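Local structure of acetate CoA-transferase subunit beta (Escherichia coli DH5[alpha], 5DBN) at residues T42-S45 against F49-L52; L171-F176 against W182-A187. The protein transfers coenzyme A between acyl-CoA thioesters and short-chain carboxylates, activating acetoacetate and other short-chain fatty acids through a covalent enzyme-CoA intermediate. All blocks are in the same frame, centred on the assembly; numbering follows the deposited sequence.

Contact 1: residues T42-S45 against F49-L52; sequences TLQS and FLGL
Ser45 and Phe49 form an antiparallel hydrogen-bonded pair that closes the short connection carrying Glu46, the predicted catalytic residue, within the Ser-Glu-Asn-Gly sequence of the CoA-transferase family. Phe49 CG sits between its own backbone N and carbonyl carbon (chi1 59°), which lays the ring beneath Ser45. Ser45 CB then stands over one ring face, 3.6 Å from the Phe49 centroid, offset toward the rim: a CH-pi contact. Ser45 OG turns to Asn47 OD1. Two backbone bonds frame this pair, the shorter from Ser45 N to Phe49 O (2.9 Å).

Gln44 and Leu50 project to the other face, where their side chains cross at a slant. With Gln44 CG anti to the backbone N (chi1 -165°), its methylenes rest against Leu50 CD2, and the amide goes on to Asn22 and Ser84, a buried polar end held by two partners.

Farther from the turn, Leu43 and Leu52 meet CB to CB at 3.7 Å. Leu43 O accepts from Gly51 N and, almost straight (178°), from Leu52 N, the two donors arriving from opposite faces of its carbonyl plane. One water takes the Leu43 N-H and donates to Leu52 O at 2.7 Å.

Contact 2: residues L171-F176 against W182-A187; sequences LAVFRF and WLTEIA
Val173 faces both Thr184 and Glu185 in a classic beta bulge, set in the antiparallel hairpin of strands 172-177 and 180-186; the segment axes make an angle of 162°. The polar core of the bulge is Val173 O, gripped by three donors. Thr184 N lies 2.9 Å from Val173 O, nearly in line with the carbonyl bond, while Glu185 N uses a lone pair in the carbonyl plane. Thr184 OG1, placed between its backbone N and carbonyl carbon (chi1 54°), donates to Val173 O from well above that plane.

Apolar packing occupies the face of Ala172, Phe174 and Leu183. Leu183 CD1 stands over the Phe174 ring, 4.1 Å from its centroid, and also touches Ala172 CB. The Phe203 ring meets Phe174 edge-to-face.

On the other face, Arg175 NH2 and Glu185 OE2 lie 4.4 Å apart, beyond a salt bridge; Arg175 forms one with Glu14, and Glu185 with Arg10. A water accepts from Arg175 NE and donates to Thr184 OG1 and Glu185 OE2. A valine in place of Thr184 would probably cost Val173 O its third donor and leave this water one acceptor short. Beyond the bulge, Arg175 and Trp182 exchange backbone bonds, with Arg175 N 2.8 Å from Trp182 O.

Overall arrangement
Both contacts reach one mixed sheet, at different ends of it: strand 42-45 is outermost on one side, while the 172-177 and 180-186 hairpin lies near the other, followed by strand 204-205. Their centres are 29 Å apart, on opposite sides of the chain's centre, and their nearest atoms are about 18 Å apart, so they do not touch. Contact 1 is the more buried, with five of eight touching residues enclosed; it leads from the sheet into strand 51-53 of a separate two-stranded sheet and adjoins the predicted active site. Its polar side chains are uncharged. Contact 2, partly buried and remote from that site, separates an apolar face from one bearing charge.

Contact 1: residues T42-S45 against F49-L52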
loop_
_atom_site.group_PDB
_atom_site.type_symbol
_atom_site.label_atom_id
_atom_site.label_comp_id
_atom_site.label_asym_id
_atom_site.label_seq_id
_atom_site.Cartn_x
_atom_site.Cartn_y
_atom_site.Cartn_z
ATOM N N THR B 42 -21.905 -5.644 7.512
ATOM C CA THR B 42 -20.575 -5.901 8.038
ATOM C C THR B 42 -19.981 -4.575 8.487
ATOM O O THR B 42 -19.847 -3.646 7.692
ATOM C CB THR B 42 -19.671 -6.566 6.989
ATOM O OG1 THR B 42 -20.330 -7.719 6.452
ATOM C CG2 THR B 42 -18.345 -6.981 7.605
ATOM N N LEU B 43 -19.637 -4.488 9.767
ATOM C CA LEU B 43 -19.095 -3.258 10.330
ATOM C C LEU B 43 -17.578 -3.198 10.193
ATOM O O LEU B 43 -16.870 -4.151 10.525
ATOM C CB LEU B 43 -19.497 -3.125 11.800
ATOM C CG LEU B 43 -20.988 -2.896 12.047
ATOM C CD1 LEU B 43 -21.285 -2.959 13.534
ATOM C CD2 LEU B 43 -21.425 -1.554 11.487
ATOM N N GLN B 44 -17.097 -2.059 9.705
ATOM C CA GLN B 44 -15.672 -1.819 9.517
ATOM C C GLN B 44 -15.159 -0.919 10.636
ATOM O O GLN B 44 -15.790 0.083 10.975
ATOM C CB GLN B 44 -15.419 -1.182 8.144
ATOM C CG GLN B 44 -13.964 -1.206 7.680
ATOM C CD GLN B 44 -13.166 0.012 8.119
ATOM O OE1 GLN B 44 -13.660 0.872 8.850
ATOM N NE2 GLN B 44 -11.921 0.090 7.665
ATOM N N SER B 45 -14.017 -1.287 11.209
ATOM C CA SER B 45 -13.400 -0.511 12.279
ATOM C C SER B 45 -12.112 0.127 11.758
ATOM O O SER B 45 -11.247 -0.564 11.218
ATOM C CB SER B 45 -13.124 -1.400 13.495
ATOM O OG SER B 45 -12.972 -0.630 14.677
ATOM N N PHE B 49 -9.966 -3.560 10.950
ATOM C CA PHE B 49 -10.602 -4.859 10.734
ATOM C C PHE B 49 -12.057 -4.757 10.282
ATOM O O PHE B 49 -12.725 -3.745 10.494
ATOM C CB PHE B 49 -10.503 -5.721 11.999
ATOM C CG PHE B 49 -11.137 -5.115 13.220
ATOM C CD1 PHE B 49 -10.417 -4.261 14.038
ATOM C CD2 PHE B 49 -12.435 -5.436 13.575
ATOM C CE1 PHE B 49 -10.989 -3.716 15.169
ATOM C CE2 PHE B 49 -13.012 -4.896 14.708
ATOM C CZ PHE B 49 -12.288 -4.036 15.507
ATOM N N LEU B 50 -12.517 -5.820 9.626
ATOM C CA LEU B 50 -13.904 -5.956 9.196
ATOM C C LEU B 50 -14.593 -7.050 9.997
ATOM O O LEU B 50 -13.971 -8.056 10.347
ATOM C CB LEU B 50 -13.978 -6.275 7.701
ATOM C CG LEU B 50 -13.744 -5.103 6.748
ATOM C CD1 LEU B 50 -13.398 -5.604 5.361
ATOM C CD2 LEU B 50 -14.978 -4.222 6.698
ATOM N N GLY B 51 -15.877 -6.853 10.274
ATOM C CA GLY B 51 -16.653 -7.809 11.039
ATOM C C GLY B 51 -16.723 -7.430 12.505
ATOM O O GLY B 51 -16.712 -8.298 13.379
ATOM N N LEU B 52 -16.808 -6.129 12.775
ATOM C CA LEU B 52 -16.906 -5.630 14.144
ATOM C C LEU B 52 -18.212 -6.075 14.785
ATOM O O LEU B 52 -19.248 -6.145 14.123
ATOM C CB LEU B 52 -16.808 -4.103 14.170
ATOM C CG LEU B 52 -16.994 -3.424 15.530
ATOM C CD1 LEU B 52 -15.893 -3.817 16.498
ATOM C CD2 LEU B 52 -17.049 -1.919 15.368
HETATM O O HOH W 1 -19.605 -6.675 11.510
#

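Contact 2: residues L171-F176 against W182-A187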
loop_
_atom_site.group_PDB
_atom_site.type_symbol
_atom_site.label_atom_id
_atom_site.label_comp_id
_atom_site.label_asym_id
_atom_site.label_seq_id
_atom_site.Cartn_x
_atom_site.Cartn_y
_atom_site.Cartn_z
ATOM N N LEU B 171 -36.355 15.387 13.980
ATOM C CA LEU B 171 -37.459 16.183 13.461
ATOM C C LEU B 171 -37.727 15.912 11.978
ATOM O O LEU B 171 -38.868 16.001 11.524
ATOM C CB LEU B 171 -37.163 17.674 13.652
ATOM C CG LEU B 171 -37.325 18.275 15.056
ATOM C CD1 LEU B 171 -37.011 19.764 15.032
ATOM C CD2 LEU B 171 -38.692 18.020 15.670
ATOM N N ALA B 172 -36.683 15.570 11.225
ATOM C CA ALA B 172 -36.818 15.445 9.774
ATOM C C ALA B 172 -35.670 14.689 9.103
ATOM O O ALA B 172 -34.620 14.462 9.705
ATOM C CB ALA B 172 -36.946 16.824 9.154
ATOM N N VAL B 173 -35.890 14.311 7.845
ATOM C CA VAL B 173 -34.849 13.725 7.006
ATOM C C VAL B 173 -34.615 14.590 5.771
ATOM O O VAL B 173 -35.544 14.864 5.012
ATOM C CB VAL B 173 -35.213 12.290 6.557
ATOM C CG1 VAL B 173 -34.111 11.696 5.693
ATOM C CG2 VAL B 173 -35.475 11.400 7.763
ATOM N N PHE B 174 -33.370 15.026 5.593
ATOM C CA PHE B 174 -32.964 15.797 4.420
ATOM C C PHE B 174 -32.079 14.958 3.503
ATOM O O PHE B 174 -31.311 14.119 3.974
ATOM C CB PHE B 174 -32.202 17.061 4.827
ATOM C CG PHE B 174 -33.004 18.031 5.650
ATOM C CD1 PHE B 174 -33.844 18.950 5.041
ATOM C CD2 PHE B 174 -32.897 18.042 7.030
ATOM C CE1 PHE B 174 -34.569 19.852 5.794
ATOM C CE2 PHE B 174 -33.621 18.940 7.788
ATOM C CZ PHE B 174 -34.458 19.844 7.170
ATOM N N ARG B 175 -32.188 15.188 2.197
ATOM C CA ARG B 175 -31.289 14.558 1.230
ATOM C C ARG B 175 -30.667 15.606 0.308
ATOM O O ARG B 175 -31.333 16.556 -0.107
ATOM C CB ARG B 175 -32.026 13.508 0.398
ATOM C CG ARG B 175 -32.509 12.306 1.188
ATOM C CD ARG B 175 -33.059 11.233 0.266
ATOM N NE ARG B 175 -33.687 10.137 1.002
ATOM C CZ ARG B 175 -33.035 9.105 1.530
ATOM N NH1 ARG B 175 -31.716 9.014 1.427
ATOM N NH2 ARG B 175 -33.707 8.161 2.176
ATOM N N PHE B 176 -29.385 15.428 -0.001
ATOM C CA PHE B 176 -28.685 16.300 -0.943
ATOM C C PHE B 176 -28.570 15.620 -2.303
ATOM O O PHE B 176 -27.841 14.638 -2.457
ATOM C CB PHE B 176 -27.295 16.672 -0.422
ATOM C CG PHE B 176 -27.316 17.501 0.832
ATOM C CD1 PHE B 176 -27.372 18.882 0.761
ATOM C CD2 PHE B 176 -27.269 16.902 2.077
ATOM C CE1 PHE B 176 -27.389 19.651 1.908
ATOM C CE2 PHE B 176 -27.285 17.665 3.231
ATOM C CZ PHE B 176 -27.344 19.043 3.145
ATOM N N TRP B 182 -32.970 18.771 -0.150
ATOM C CA TRP B 182 -34.385 18.417 -0.169
ATOM C C TRP B 182 -34.863 17.898 1.181
ATOM O O TRP B 182 -34.252 17.004 1.763
ATOM C CB TRP B 182 -34.652 17.362 -1.248
ATOM C CG TRP B 182 -34.609 17.911 -2.633
ATOM C CD1 TRP B 182 -33.522 17.991 -3.451
ATOM C CD2 TRP B 182 -35.708 18.459 -3.369
ATOM N NE1 TRP B 182 -33.875 18.559 -4.650
ATOM C CE2 TRP B 182 -35.213 18.854 -4.626
ATOM C CE3 TRP B 182 -37.063 18.653 -3.085
ATOM C CZ2 TRP B 182 -36.024 19.434 -5.597
ATOM C CZ3 TRP B 182 -37.866 19.229 -4.050
ATOM C CH2 TRP B 182 -37.346 19.612 -5.292
ATOM N N LEU B 183 -35.958 18.469 1.669
ATOM C CA LEU B 183 -36.650 17.927 2.830
ATOM C C LEU B 183 -37.541 16.784 2.352
ATOM O O LEU B 183 -38.555 17.013 1.694
ATOM C CB LEU B 183 -37.477 19.004 3.533
ATOM C CG LEU B 183 -38.401 18.525 4.657
ATOM C CD1 LEU B 183 -37.603 17.886 5.782
ATOM C CD2 LEU B 183 -39.242 19.676 5.185
ATOM N N THR B 184 -37.150 15.556 2.677
ATOM C CA THR B 184 -37.824 14.375 2.148
ATOM C C THR B 184 -38.766 13.710 3.155
ATOM O O THR B 184 -39.735 13.063 2.758
ATOM C CB THR B 184 -36.792 13.337 1.661
ATOM O OG1 THR B 184 -35.870 13.040 2.718
ATOM C CG2 THR B 184 -36.022 13.879 0.461
ATOM N N GLU B 185 -38.478 13.854 4.447
ATOM C CA GLU B 185 -39.372 13.342 5.488
ATOM C C GLU B 185 -39.483 14.285 6.682
ATOM O O GLU B 185 -38.535 14.994 7.024
ATOM C CB GLU B 185 -38.906 11.968 5.977
ATOM C CG GLU B 185 -38.615 10.975 4.870
ATOM C CD GLU B 185 -38.050 9.668 5.393
ATOM O OE1 GLU B 185 -38.423 9.262 6.515
ATOM O OE2 GLU B 185 -37.241 9.040 4.679
ATOM N N ILE B 186 -40.657 14.274 7.306
ATOM C CA ILE B 186 -40.900 14.986 8.555
ATOM C C ILE B 186 -41.335 13.980 9.615
ATOM O O ILE B 186 -42.123 13.078 9.335
ATOM C CB ILE B 186 -41.975 16.078 8.388
ATOM C CG1 ILE B 186 -41.539 17.075 7.306
ATOM C CG2 ILE B 186 -42.232 16.785 9.720
ATOM C CD1 ILE B 186 -42.500 18.231 7.077
ATOM N N ALA B 187 -40.820 14.137 10.830
ATOM C CA ALA B 187 -41.121 13.208 11.913
ATOM C C ALA B 187 -42.548 13.395 12.414
ATOM O O ALA B 187 -43.091 14.498 12.361
ATOM C CB ALA B 187 -40.132 13.390 13.054
HETATM O O HOH W 2 -36.144 10.155 2.506
#